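Local coordinates for protein DNA polymerase beta (Leishmania infantum, PDB 4P4M) that extends a DNA primer by template-directed addition of deoxyribonucleotides and, as a family X polymerase, probably acts in base excision repair, at residues A[235-240]-A[245-250]. Numbering follows the deposited sequence.
Sequences ATMAQG and MGMGRL. With nucleotides of chain C.
Met237 and Ala238 both face Met245 across an antiparallel strand pair, the classic beta bulge. Met245 O accepts two N-H groups: Met237 N at 2.8 Å, tilted out of the carbonyl plane, and Ala238 N, in that plane and on a lone pair, at 3.2 Å. Beyond the bulge the pairing resumes with Met245 N donating to Ala238 O at 2.9 Å; before it, Met247 N bonds to Ala235 O.

The extra residue turns the Met237 side chain to the same face as those of Ala235, Ala238, Met245 and Met247, and brings its CB against Met245 O. With CG beside its backbone N (chi1 -71°) and an extended chain beyond, Met237 carries CE to within 4.0 Å of Met247 SD. Met247 instead folds at chi2 and chi3, both near -60°; the bends leave SD against Met237 CE, where the two chains meet at a slant. Its CG packs 4.2 Å from Ala235 CB, while SD and CE turn away from Ala235. Met245 also has CG beside its backbone N but bends at chi3 (49°), its SD in loose contact with Ala238 CB at 4.5 Å. Flexible, unbranched methionines suit this apolar layer, which helix 139-146 covers through Val143, touched by both Met237 and Met247. Gly246 suits the non-hydrogen-bonded site opposite Thr236, because a CB there would clash with Ala235 O.

Met245 lies near the magnesium ligand Asp196 without touching it, and packs on Asp273 of strand 270-277 and on a DNA phosphate. Past the bulge, small Ala238 lets the backbone approach the DNA, its CB 3.5 Å from O3' of DT5 of chain C. Gln239 N gives a nearly straight bond, 2.9 Å long, to OP1 of DG6 of chain C. The palm edge thus grips the phosphate by a main-chain N-H, a contact that does not depend on base identity.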
loop_
_atom_site.group_PDB
_atom_site.type_symbol
_atom_site.label_atom_id
_atom_site.label_comp_id
_atom_site.label_asym_id
_atom_site.label_seq_id
_atom_site.Cartn_x
_atom_site.Cartn_y
_atom_site.Cartn_z
ATOM N N ALA A 235 2.113 7.986 -13.826
ATOM C CA ALA A 235 3.471 7.452 -13.698
ATOM C C ALA A 235 3.456 6.228 -12.795
ATOM O O ALA A 235 2.651 6.164 -11.864
ATOM C CB ALA A 235 4.431 8.531 -13.138
ATOM N N THR A 236 4.330 5.255 -13.064
ATOM C CA THR A 236 4.359 4.018 -12.267
ATOM C C THR A 236 5.699 3.823 -11.566
ATOM O O THR A 236 6.740 3.871 -12.207
ATOM C CB THR A 236 4.099 2.776 -13.158
ATOM O OG1 THR A 236 2.786 2.863 -13.715
ATOM C CG2 THR A 236 4.230 1.467 -12.347
ATOM N N MET A 237 5.667 3.594 -10.256
ATOM C CA MET A 237 6.878 3.280 -9.494
ATOM C C MET A 237 7.179 1.779 -9.482
ATOM O O MET A 237 8.310 1.357 -9.740
ATOM C CB MET A 237 6.758 3.796 -8.052
ATOM C CG MET A 237 6.821 5.325 -7.933
ATOM S SD MET A 237 6.347 5.873 -6.284
ATOM C CE MET A 237 6.772 7.613 -6.398
ATOM N N ALA A 238 6.164 0.977 -9.169
ATOM C CA ALA A 238 6.304 -0.484 -9.144
ATOM C C ALA A 238 4.941 -1.121 -9.399
ATOM O O ALA A 238 3.905 -0.578 -8.992
ATOM C CB ALA A 238 6.868 -0.958 -7.794
ATOM N N GLN A 239 4.934 -2.270 -10.067
ATOM C CA GLN A 239 3.677 -2.965 -10.349
ATOM C C GLN A 239 3.867 -4.467 -10.520
ATOM O O GLN A 239 4.725 -4.907 -11.284
ATOM C CB GLN A 239 3.000 -2.379 -11.600
ATOM C CG GLN A 239 1.694 -3.101 -12.007
ATOM C CD GLN A 239 1.014 -2.446 -13.208
ATOM O OE1 GLN A 239 1.484 -1.429 -13.719
ATOM N NE2 GLN A 239 -0.105 -3.023 -13.654
ATOM N N GLY A 240 3.059 -5.242 -9.803
ATOM C CA GLY A 240 2.990 -6.688 -9.966
ATOM C C GLY A 240 1.526 -7.103 -9.895
ATOM O O GLY A 240 0.638 -6.252 -9.940
ATOM N N MET A 245 2.002 0.685 -7.278
ATOM C CA MET A 245 2.394 1.972 -6.693
ATOM C C MET A 245 2.691 2.956 -7.825
ATOM O O MET A 245 3.562 2.690 -8.657
ATOM C CB MET A 245 3.661 1.817 -5.834
ATOM C CG MET A 245 3.507 0.922 -4.608
ATOM S SD MET A 245 5.109 0.419 -3.911
ATOM C CE MET A 245 5.973 1.986 -3.801
ATOM N N GLY A 246 1.985 4.088 -7.846
ATOM C CA GLY A 246 2.181 5.101 -8.872
ATOM C C GLY A 246 1.711 6.493 -8.463
ATOM O O GLY A 246 1.487 6.761 -7.278
ATOM N N MET A 247 1.578 7.381 -9.444
ATOM C CA MET A 247 1.124 8.749 -9.206
ATOM C C MET A 247 -0.226 8.923 -9.895
ATOM O O MET A 247 -0.355 8.660 -11.097
ATOM C CB MET A 247 2.115 9.772 -9.784
ATOM C CG MET A 247 3.542 9.690 -9.230
ATOM S SD MET A 247 3.666 9.978 -7.445
ATOM C CE MET A 247 2.978 11.639 -7.336
ATOM N N GLY A 248 -1.225 9.341 -9.124
ATOM C CA GLY A 248 -2.559 9.593 -9.640
ATOM C C GLY A 248 -2.989 11.041 -9.424
ATOM O O GLY A 248 -2.769 11.617 -8.360
ATOM N N ARG A 249 -3.606 11.631 -10.438
ATOM C CA ARG A 249 -4.008 13.043 -10.377
ATOM C C ARG A 249 -5.463 13.186 -10.805
ATOM O O ARG A 249 -5.819 12.776 -11.912
ATOM C CB ARG A 249 -3.122 13.870 -11.316
ATOM C CG ARG A 249 -3.328 15.391 -11.227
ATOM C CD ARG A 249 -2.697 16.136 -12.415
ATOM N NE ARG A 249 -1.272 15.859 -12.630
ATOM C CZ ARG A 249 -0.263 16.616 -12.195
ATOM N NH1 ARG A 249 -0.486 17.709 -11.465
ATOM N NH2 ARG A 249 0.989 16.266 -12.477
ATOM N N LEU A 250 -6.309 13.750 -9.941
ATOM C CA LEU A 250 -7.705 14.001 -10.311
ATOM C C LEU A 250 -7.765 14.958 -11.515
ATOM O O LEU A 250 -6.951 15.870 -11.633
ATOM C CB LEU A 250 -8.487 14.601 -9.130
ATOM C CG LEU A 250 -8.718 13.729 -7.883
ATOM C CD1 LEU A 250 -9.018 14.598 -6.671
ATOM C CD2 LEU A 250 -9.842 12.692 -8.098
ATOM P P DT C 5 3.630 -7.937 -6.139
ATOM O OP1 DT C 5 2.479 -7.424 -6.916
ATOM O OP2 DT C 5 4.009 -9.380 -6.204
ATOM O "O5'" DT C 5 4.929 -7.086 -6.559
ATOM C "C5'" DT C 5 4.822 -5.648 -6.655
ATOM C "C4'" DT C 5 6.179 -5.019 -6.996
ATOM O "O4'" DT C 5 7.080 -5.243 -5.873
ATOM C "C3'" DT C 5 6.916 -5.487 -8.262
ATOM O "O3'" DT C 5 7.279 -4.270 -8.936
ATOM C "C2'" DT C 5 8.098 -6.295 -7.714
ATOM C "C1'" DT C 5 8.362 -5.579 -6.394
ATOM N N1 DT C 5 9.038 -6.343 -5.288
ATOM C C2 DT C 5 10.065 -5.715 -4.615
ATOM O O2 DT C 5 10.469 -4.607 -4.909
ATOM N N3 DT C 5 10.628 -6.434 -3.595
ATOM C C4 DT C 5 10.254 -7.699 -3.189
ATOM O O4 DT C 5 10.821 -8.259 -2.256
ATOM C C5 DT C 5 9.165 -8.307 -3.922
ATOM C C7 DT C 5 8.702 -9.684 -3.545
ATOM C C6 DT C 5 8.605 -7.612 -4.931
ATOM P P DG C 6 8.026 -4.275 -10.358
ATOM O OP1 DG C 6 7.580 -3.079 -11.088
ATOM O OP2 DG C 6 7.901 -5.621 -10.964
ATOM O "O5'" DG C 6 9.570 -4.114 -9.968
ATOM C "C5'" DG C 6 10.007 -2.898 -9.353
ATOM C "C4'" DG C 6 11.523 -2.886 -9.241
ATOM O "O4'" DG C 6 11.932 -3.727 -8.132
ATOM C "C3'" DG C 6 12.254 -3.437 -10.459
ATOM O "O3'" DG C 6 13.440 -2.681 -10.660
ATOM C "C2'" DG C 6 12.563 -4.878 -10.064
ATOM C "C1'" DG C 6 12.857 -4.700 -8.581
ATOM N N9 DG C 6 12.660 -5.893 -7.766
ATOM C C8 DG C 6 11.708 -6.869 -7.929
ATOM N N7 DG C 6 11.780 -7.814 -7.033
ATOM C C5 DG C 6 12.834 -7.430 -6.218
ATOM C C6 DG C 6 13.381 -8.066 -5.081
ATOM O O6 DG C 6 13.010 -9.127 -4.552
ATOM N N1 DG C 6 14.456 -7.345 -4.554
ATOM C C2 DG C 6 14.937 -6.165 -5.067
ATOM N N2 DG C 6 15.981 -5.607 -4.430
ATOM N N3 DG C 6 14.430 -5.565 -6.135
ATOM C C4 DG C 6 13.389 -6.255 -6.656
#